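Local coordinates for protein beta-lactamase/D-alanine Carboxypeptidase (Yersinia pestis, PDB 3RJU) that probably acts as a serine beta-lactamase or D-alanine carboxypeptidase of the penicillin-binding type, hydrolysing beta-lactams or D-alanine-ended peptides, at residues Ile9-Ser21 / Asn337-Leu349. Sequence-based numbering, arbitrary orientation.
Sequences IVDQYAEHIFYNS and NMSDGVNQLVAEL
Y13 lies flat against helix 337-349, its ring set as a knob among G341, Q344, L345 and E348. The CA of L345 stands 3.9 Å from the centroid of the Y13 ring in a CH-pi contact, only 9° off the ring normal. With CG beside its backbone N (chi1 -72°), Y13 runs across the opposing backbone, where CE1 meets Q344 CB at 3.7 Å, while L345 CD1 reaches back along CD2.

Apolar contacts continue on both sides of this knob. I17 extends over the bare backbone of G341, its CD1 3.7 Å from G341 C; with no side chain at G341, I17 can lie directly on the backbone. The two helices run nearly antiparallel, at 168°, and their axes approach to 8.7 Å. The CG2 branch of I17 meets CG of selenomethionine M338. Toward the other end, I9 CG2 fits between E348 CG, at 3.4 Å, and L349 CD2, at 3.7 Å.

No direct hydrogen bond joins the helices; four waters bridge polar groups instead. One links Q12 NE2 to E348 OE2, and another joins Y13 OH to Q344 OE1, standing 3.3 Å from the latter oxygen. Two more tie N20 to N337, each pairing the backbone carbonyl of one asparagine with the side-chain amide of the other. S21 OG folds back to I17 O (2.7 Å), which also accepts from S21 N. The carboxylate of E348 additionally forms a salt bridge with K351 through OE1.

The N- and C-terminal helices thus pack as neighbours on one face of the antiparallel sheet, as in the serine beta-lactamase fold. V10 and A14 rest on strands 25-32 and 35-42, whereas M338 and V342 cover strands 309-316 and 321-328.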
ATOM      1  N   ILE A   9      26.495  -1.622  -1.852  1.00 12.02           N
ATOM      2  CA  ILE A   9      25.612  -0.973  -2.810  1.00 10.52           C
ATOM      3  C   ILE A   9      24.520  -0.192  -2.070  1.00 10.65           C
ATOM      4  O   ILE A   9      24.218   0.968  -2.406  1.00 11.15           O
ATOM      5  CB  ILE A   9      25.008  -1.996  -3.788  1.00  9.73           C
ATOM      6  CG1 ILE A   9      26.103  -2.573  -4.702  1.00 10.45           C
ATOM      7  CG2 ILE A   9      23.875  -1.349  -4.617  1.00  9.92           C
ATOM      8  CD1 ILE A   9      25.673  -3.823  -5.498  1.00 11.29           C
ATOM      9  N   VAL A  10      23.940  -0.801  -1.042  1.00  9.89           N
ATOM     10  CA  VAL A  10      22.944  -0.089  -0.254  1.00  9.74           C
ATOM     11  C   VAL A  10      23.538   1.203   0.314  1.00  9.48           C
ATOM     12  O   VAL A  10      22.895   2.261   0.281  1.00  9.41           O
ATOM     13  CB  VAL A  10      22.349  -0.976   0.862  1.00  9.20           C
ATOM     14  CG1 VAL A  10      21.449  -0.155   1.792  1.00  9.94           C
ATOM     15  CG2 VAL A  10      21.545  -2.136   0.245  1.00  9.30           C
ATOM     16  N   ASP A  11      24.769   1.110   0.812  1.00 10.92           N
ATOM     17  CA  ASP A  11      25.446   2.284   1.366  1.00 12.08           C
ATOM     18  C   ASP A  11      25.740   3.386   0.349  1.00 12.50           C
ATOM     19  O   ASP A  11      25.945   4.533   0.730  1.00 13.13           O
ATOM     20  CB  ASP A  11      26.751   1.876   2.042  1.00 14.62           C
ATOM     21  CG  ASP A  11      26.523   1.132   3.333  1.00 21.29           C
ATOM     22  OD1 ASP A  11      25.417   1.248   3.911  1.00 23.95           O
ATOM     23  OD2 ASP A  11      27.467   0.441   3.769  1.00 25.38           O
ATOM     24  N   GLN A  12      25.808   3.037  -0.929  1.00 11.35           N
ATOM     25  CA  GLN A  12      25.951   4.048  -1.974  1.00 13.45           C
ATOM     26  C   GLN A  12      24.729   4.966  -2.067  1.00 13.93           C
ATOM     27  O   GLN A  12      24.833   6.089  -2.569  1.00 16.52           O
ATOM     28  CB  GLN A  12      26.190   3.388  -3.334  1.00 13.41           C
ATOM     29  CG  GLN A  12      27.506   2.657  -3.482  1.00 15.31           C
ATOM     30  CD  GLN A  12      27.515   1.806  -4.751  1.00 19.94           C
ATOM     31  OE1 GLN A  12      26.678   1.994  -5.634  1.00 22.51           O
ATOM     32  NE2 GLN A  12      28.431   0.861  -4.831  1.00 20.61           N
ATOM     33  N   TYR A  13      23.577   4.493  -1.582  1.00 10.59           N
ATOM     34  CA  TYR A  13      22.306   5.193  -1.770  1.00  9.87           C
ATOM     35  C   TYR A  13      21.610   5.639  -0.506  1.00 10.19           C
ATOM     36  O   TYR A  13      20.906   6.646  -0.522  1.00 11.38           O
ATOM     37  CB  TYR A  13      21.317   4.326  -2.580  1.00 10.26           C
ATOM     38  CG  TYR A  13      21.736   4.245  -4.028  1.00 12.43           C
ATOM     39  CD1 TYR A  13      21.310   5.196  -4.938  1.00 13.89           C
ATOM     40  CD2 TYR A  13      22.616   3.250  -4.466  1.00 12.42           C
ATOM     41  CE1 TYR A  13      21.710   5.163  -6.245  1.00 15.64           C
ATOM     42  CE2 TYR A  13      23.026   3.203  -5.804  1.00 14.70           C
ATOM     43  CZ  TYR A  13      22.561   4.169  -6.679  1.00 16.97           C
ATOM     44  OH  TYR A  13      22.965   4.152  -7.990  1.00 19.85           O
ATOM     45  N   ALA A  14      21.761   4.876   0.572  1.00 10.21           N
ATOM     46  CA  ALA A  14      20.869   5.046   1.727  1.00 10.68           C
ATOM     47  C   ALA A  14      20.935   6.451   2.333  1.00 10.06           C
ATOM     48  O   ALA A  14      19.909   7.102   2.550  1.00  9.96           O
ATOM     49  CB  ALA A  14      21.150   3.990   2.798  1.00 11.67           C
ATOM     50  N   GLU A  15      22.145   6.921   2.617  1.00 10.97           N
ATOM     51  CA  GLU A  15      22.272   8.234   3.222  1.00 14.21           C
ATOM     52  C   GLU A  15      21.810   9.338   2.262  1.00 12.40           C
ATOM     53  O   GLU A  15      21.229  10.344   2.685  1.00 13.10           O
ATOM     54  CB  GLU A  15      23.698   8.485   3.721  1.00 18.65           C
ATOM     55  CG  GLU A  15      23.722   9.525   4.827  1.00 26.59           C
ATOM     56  CD  GLU A  15      25.080   9.669   5.474  1.00 32.44           C
ATOM     57  OE1 GLU A  15      25.124   9.839   6.714  1.00 34.68           O
ATOM     58  OE2 GLU A  15      26.094   9.620   4.746  1.00 34.68           O
ATOM     59  N   HIS A  16      22.032   9.147   0.964  1.00 12.82           N
ATOM     60  CA  HIS A  16      21.540  10.125  -0.011  1.00 14.28           C
ATOM     61  C   HIS A  16      20.019  10.226  -0.001  1.00 13.15           C
ATOM     62  O   HIS A  16      19.474  11.327  -0.079  1.00 13.39           O
ATOM     63  CB  HIS A  16      22.017   9.795  -1.426  1.00 17.50           C
ATOM     64  CG  HIS A  16      23.470  10.061  -1.646  1.00 22.56           C
ATOM     65  ND1 HIS A  16      24.117  11.143  -1.094  1.00 26.26           N
ATOM     66  CD2 HIS A  16      24.399   9.383  -2.355  1.00 25.19           C
ATOM     67  CE1 HIS A  16      25.389  11.118  -1.451  1.00 26.83           C
ATOM     68  NE2 HIS A  16      25.584  10.065  -2.224  1.00 27.19           N
ATOM     69  N   ILE A  17      19.334   9.080   0.090  1.00 11.14           N
ATOM     70  CA  ILE A  17      17.883   9.077   0.142  1.00  9.80           C
ATOM     71  C   ILE A  17      17.409   9.807   1.393  1.00 10.10           C
ATOM     72  O   ILE A  17      16.470  10.613   1.342  1.00 11.30           O
ATOM     73  CB  ILE A  17      17.333   7.639   0.112  1.00  9.73           C
ATOM     74  CG1 ILE A  17      17.672   6.985  -1.230  1.00 10.06           C
ATOM     75  CG2 ILE A  17      15.810   7.621   0.365  1.00 10.24           C
ATOM     76  CD1 ILE A  17      17.490   5.459  -1.253  1.00 11.99           C
ATOM     77  N   PHE A  18      18.076   9.536   2.508  1.00  8.83           N
ATOM     78  CA  PHE A  18      17.765  10.208   3.766  1.00 10.05           C
ATOM     79  C   PHE A  18      17.897  11.731   3.636  1.00 10.38           C
ATOM     80  O   PHE A  18      16.993  12.471   4.009  1.00 10.69           O
ATOM     81  CB  PHE A  18      18.700   9.718   4.882  1.00 11.05           C
ATOM     82  CG  PHE A  18      18.556  10.488   6.171  1.00 11.49           C
ATOM     83  CD1 PHE A  18      17.350  10.487   6.867  1.00 12.07           C
ATOM     84  CD2 PHE A  18      19.621  11.217   6.689  1.00 12.29           C
ATOM     85  CE1 PHE A  18      17.209  11.199   8.043  1.00 13.35           C
ATOM     86  CE2 PHE A  18      19.486  11.932   7.870  1.00 13.04           C
ATOM     87  CZ  PHE A  18      18.282  11.924   8.545  1.00 12.76           C
ATOM     88  N   TYR A  19      19.027  12.210   3.122  1.00 10.20           N
ATOM     89  CA  TYR A  19      19.214  13.654   3.023  1.00 10.44           C
ATOM     90  C   TYR A  19      18.371  14.295   1.923  1.00 10.09           C
ATOM     91  O   TYR A  19      17.786  15.365   2.130  1.00 11.09           O
ATOM     92  CB  TYR A  19      20.685  14.016   2.845  1.00 11.16           C
ATOM     93  CG  TYR A  19      21.442  13.858   4.134  1.00 15.20           C
ATOM     94  CD1 TYR A  19      21.149  14.659   5.234  1.00 17.69           C
ATOM     95  CD2 TYR A  19      22.435  12.899   4.261  1.00 16.27           C
ATOM     96  CE1 TYR A  19      21.831  14.504   6.423  1.00 19.30           C
ATOM     97  CE2 TYR A  19      23.125  12.746   5.445  1.00 18.47           C
ATOM     98  CZ  TYR A  19      22.815  13.541   6.523  1.00 20.84           C
ATOM     99  OH  TYR A  19      23.519  13.384   7.704  1.00 24.70           O
ATOM    100  N   ASN A  20      18.320  13.663   0.752  1.00  9.69           N
ATOM    101  CA  ASN A  20      17.620  14.279  -0.370  1.00 10.36           C
ATOM    102  C   ASN A  20      16.129  14.389  -0.130  1.00  9.74           C
ATOM    103  O   ASN A  20      15.481  15.299  -0.650  1.00 11.52           O
ATOM    104  CB  ASN A  20      17.849  13.500  -1.668  1.00 12.66           C
ATOM    105  CG  ASN A  20      19.268  13.595  -2.166  1.00 14.33           C
ATOM    106  OD1 ASN A  20      20.005  14.498  -1.783  1.00 16.09           O
ATOM    107  ND2 ASN A  20      19.654  12.672  -3.039  1.00 15.26           N
ATOM    108  N   SER A  21      15.591  13.444   0.642  1.00  9.63           N
ATOM    109  CA  SER A  21      14.164  13.413   0.923  1.00  9.80           C
ATOM    110  C   SER A  21      13.799  14.385   2.044  1.00 11.01           C
ATOM    111  O   SER A  21      12.628  14.564   2.349  1.00 10.77           O
ATOM    112  CB  SER A  21      13.741  11.992   1.303  1.00  9.96           C
ATOM    113  OG  SER A  21      14.261  11.659   2.582  1.00 10.00           O
ATOM    114  N   ASN A 337      11.789  12.478  -4.350  1.00  9.21           N
ATOM    115  CA  ASN A 337      13.200  12.505  -3.953  1.00 11.02           C
ATOM    116  C   ASN A 337      13.578  11.311  -3.088  1.00 11.14           C
ATOM    117  O   ASN A 337      14.766  11.013  -2.903  1.00 16.23           O
ATOM    118  CB  ASN A 337      13.549  13.822  -3.267  1.00 11.91           C
ATOM    119  CG  ASN A 337      13.624  14.953  -4.257  1.00 12.49           C
ATOM    120  OD1 ASN A 337      13.786  14.703  -5.446  1.00 15.01           O
ATOM    121  ND2 ASN A 337      13.491  16.189  -3.792  1.00 12.13           N
HETATM  122  N   MSE A 338      12.568  10.642  -2.540  1.00  8.86           N
HETATM  123  CA  MSE A 338      12.783   9.388  -1.864  1.00 10.32           C
HETATM  124  C   MSE A 338      12.625   8.232  -2.859  1.00  9.24           C
HETATM  125  O   MSE A 338      13.522   7.404  -2.994  1.00 10.37           O
HETATM  126  CB  MSE A 338      11.793   9.240  -0.711  1.00 10.71           C
HETATM  127  CG  MSE A 338      11.905   7.913   0.032  1.00  9.96           C
HETATM  128 SE   MSE A 338      10.511   7.715   1.378  0.73 11.98          SE
HETATM  129  CE  MSE A 338       9.035   7.300   0.174  1.00 10.89           C
ATOM    130  N   SER A 339      11.506   8.189  -3.587  1.00  8.60           N
ATOM    131  CA  SER A 339      11.259   7.061  -4.480  1.00  9.14           C
ATOM    132  C   SER A 339      12.241   6.961  -5.660  1.00  8.33           C
ATOM    133  O   SER A 339      12.627   5.861  -6.035  1.00  9.73           O
ATOM    134  CB  SER A 339       9.804   7.038  -4.954  1.00  9.16           C
ATOM    135  OG  SER A 339       9.493   8.180  -5.735  1.00  9.35           O
ATOM    136  N   ASP A 340      12.666   8.092  -6.224  1.00 10.22           N
ATOM    137  CA  ASP A 340      13.667   8.048  -7.297  1.00 10.07           C
ATOM    138  C   ASP A 340      14.963   7.398  -6.792  1.00  9.46           C
ATOM    139  O   ASP A 340      15.590   6.603  -7.503  1.00  9.99           O
ATOM    140  CB  ASP A 340      14.001   9.440  -7.828  1.00  9.13           C
ATOM    141  CG  ASP A 340      12.933  10.016  -8.761  1.00 11.07           C
ATOM    142  OD1 ASP A 340      12.009   9.285  -9.227  1.00 11.98           O
ATOM    143  OD2 ASP A 340      13.047  11.230  -9.051  1.00 11.17           O
ATOM    144  N   GLY A 341      15.373   7.736  -5.568  1.00  9.09           N
ATOM    145  CA  GLY A 341      16.571   7.150  -4.990  1.00  9.79           C
ATOM    146  C   GLY A 341      16.442   5.647  -4.801  1.00  9.41           C
ATOM    147  O   GLY A 341      17.377   4.891  -5.072  1.00 11.22           O
ATOM    148  N   VAL A 342      15.279   5.205  -4.325  1.00  8.30           N
ATOM    149  CA  VAL A 342      15.026   3.771  -4.211  1.00  8.38           C
ATOM    150  C   VAL A 342      15.102   3.073  -5.575  1.00  9.65           C
ATOM    151  O   VAL A 342      15.705   2.007  -5.697  1.00  9.82           O
ATOM    152  CB  VAL A 342      13.677   3.486  -3.508  1.00  8.76           C
ATOM    153  CG1 VAL A 342      13.245   2.035  -3.707  1.00  9.43           C
ATOM    154  CG2 VAL A 342      13.761   3.854  -2.015  1.00  9.70           C
ATOM    155  N   ASN A 343      14.512   3.674  -6.603  1.00  9.45           N
ATOM    156  CA  ASN A 343      14.536   3.053  -7.922  1.00  9.62           C
ATOM    157  C   ASN A 343      15.960   2.921  -8.448  1.00 10.38           C
ATOM    158  O   ASN A 343      16.324   1.907  -9.043  1.00 10.13           O
ATOM    159  CB  ASN A 343      13.650   3.817  -8.913  1.00 10.08           C
ATOM    160  CG  ASN A 343      12.173   3.706  -8.572  1.00  9.48           C
ATOM    161  OD1 ASN A 343      11.736   2.696  -7.983  1.00 11.88           O
ATOM    162  ND2 ASN A 343      11.391   4.745  -8.927  1.00  9.31           N
ATOM    163  N   GLN A 344      16.771   3.944  -8.206  1.00  9.61           N
ATOM    164  CA  GLN A 344      18.166   3.876  -8.610  1.00 11.09           C
ATOM    165  C   GLN A 344      18.948   2.836  -7.816  1.00 10.23           C
ATOM    166  O   GLN A 344      19.819   2.160  -8.366  1.00 10.86           O
ATOM    167  CB  GLN A 344      18.813   5.252  -8.513  1.00 12.88           C
ATOM    168  CG  GLN A 344      18.238   6.198  -9.533  1.00 15.03           C
ATOM    169  CD  GLN A 344      18.697   7.618  -9.343  1.00 18.56           C
ATOM    170  OE1 GLN A 344      19.720   7.874  -8.701  1.00 20.92           O
ATOM    171  NE2 GLN A 344      17.946   8.561  -9.903  1.00 18.94           N
ATOM    172  N   LEU A 345      18.647   2.715  -6.524  1.00 10.02           N
ATOM    173  CA  LEU A 345      19.226   1.644  -5.717  1.00 10.21           C
ATOM    174  C   LEU A 345      18.863   0.274  -6.313  1.00 10.07           C
ATOM    175  O   LEU A 345      19.722  -0.593  -6.481  1.00 10.55           O
ATOM    176  CB  LEU A 345      18.744   1.738  -4.267  1.00 10.11           C
ATOM    177  CG  LEU A 345      19.082   0.559  -3.333  1.00  9.09           C
ATOM    178  CD1 LEU A 345      20.590   0.270  -3.263  1.00 10.09           C
ATOM    179  CD2 LEU A 345      18.526   0.836  -1.946  1.00 10.01           C
ATOM    180  N   VAL A 346      17.583   0.089  -6.629  1.00 10.96           N
ATOM    181  CA  VAL A 346      17.126  -1.176  -7.201  1.00 10.06           C
ATOM    182  C   VAL A 346      17.876  -1.449  -8.517  1.00 10.51           C
ATOM    183  O   VAL A 346      18.292  -2.582  -8.791  1.00 10.86           O
ATOM    184  CB  VAL A 346      15.593  -1.177  -7.417  1.00  9.49           C
ATOM    185  CG1 VAL A 346      15.166  -2.350  -8.281  1.00  9.66           C
ATOM    186  CG2 VAL A 346      14.875  -1.230  -6.070  1.00  9.28           C
ATOM    187  N   ALA A 347      18.088  -0.401  -9.302  1.00 10.56           N
ATOM    188  CA  ALA A 347      18.788  -0.545 -10.582  1.00 10.44           C
ATOM    189  C   ALA A 347      20.228  -1.028 -10.370  1.00 11.71           C
ATOM    190  O   ALA A 347      20.740  -1.845 -11.146  1.00 12.29           O
ATOM    191  CB  ALA A 347      18.780   0.770 -11.358  1.00 12.21           C
ATOM    192  N   GLU A 348      20.883  -0.532  -9.320  1.00 10.99           N
ATOM    193  CA  GLU A 348      22.233  -1.001  -9.027  1.00 10.33           C
ATOM    194  C   GLU A 348      22.210  -2.448  -8.503  1.00 11.55           C
ATOM    195  O   GLU A 348      23.068  -3.257  -8.859  1.00 12.52           O
ATOM    196  CB  GLU A 348      22.944  -0.064  -8.046  1.00 11.25           C
ATOM    197  CG  GLU A 348      24.440  -0.422  -7.822  1.00 13.83           C
ATOM    198  CD  GLU A 348      25.298  -0.303  -9.084  1.00 17.52           C
ATOM    199  OE1 GLU A 348      24.964   0.521  -9.962  1.00 18.33           O
ATOM    200  OE2 GLU A 348      26.319  -1.034  -9.187  1.00 18.97           O
ATOM    201  N   LEU A 349      21.216  -2.775  -7.675  1.00 10.69           N
ATOM    202  CA  LEU A 349      21.126  -4.113  -7.112  1.00 11.06           C
ATOM    203  C   LEU A 349      20.891  -5.191  -8.169  1.00 11.48           C
ATOM    204  O   LEU A 349      21.361  -6.317  -8.008  1.00 13.26           O
ATOM    205  CB  LEU A 349      20.070  -4.193  -6.006  1.00 11.11           C
ATOM    206  CG  LEU A 349      20.348  -3.432  -4.713  1.00  9.87           C
ATOM    207  CD1 LEU A 349      19.077  -3.357  -3.873  1.00  9.59           C
ATOM    208  CD2 LEU A 349      21.501  -4.049  -3.898  1.00 11.46           C
TER
HETATM  209  O   HOH W   1      28.500  -0.640  -7.413  1.00 21.41           O
HETATM  210  O   HOH W   2      21.997   6.002 -10.076  1.00 47.17           O
HETATM  211  O   HOH W   3      12.987  16.422  -0.851  1.00 10.79           O
HETATM  212  O   HOH W   4      17.245  10.987  -3.908  1.00 27.47           O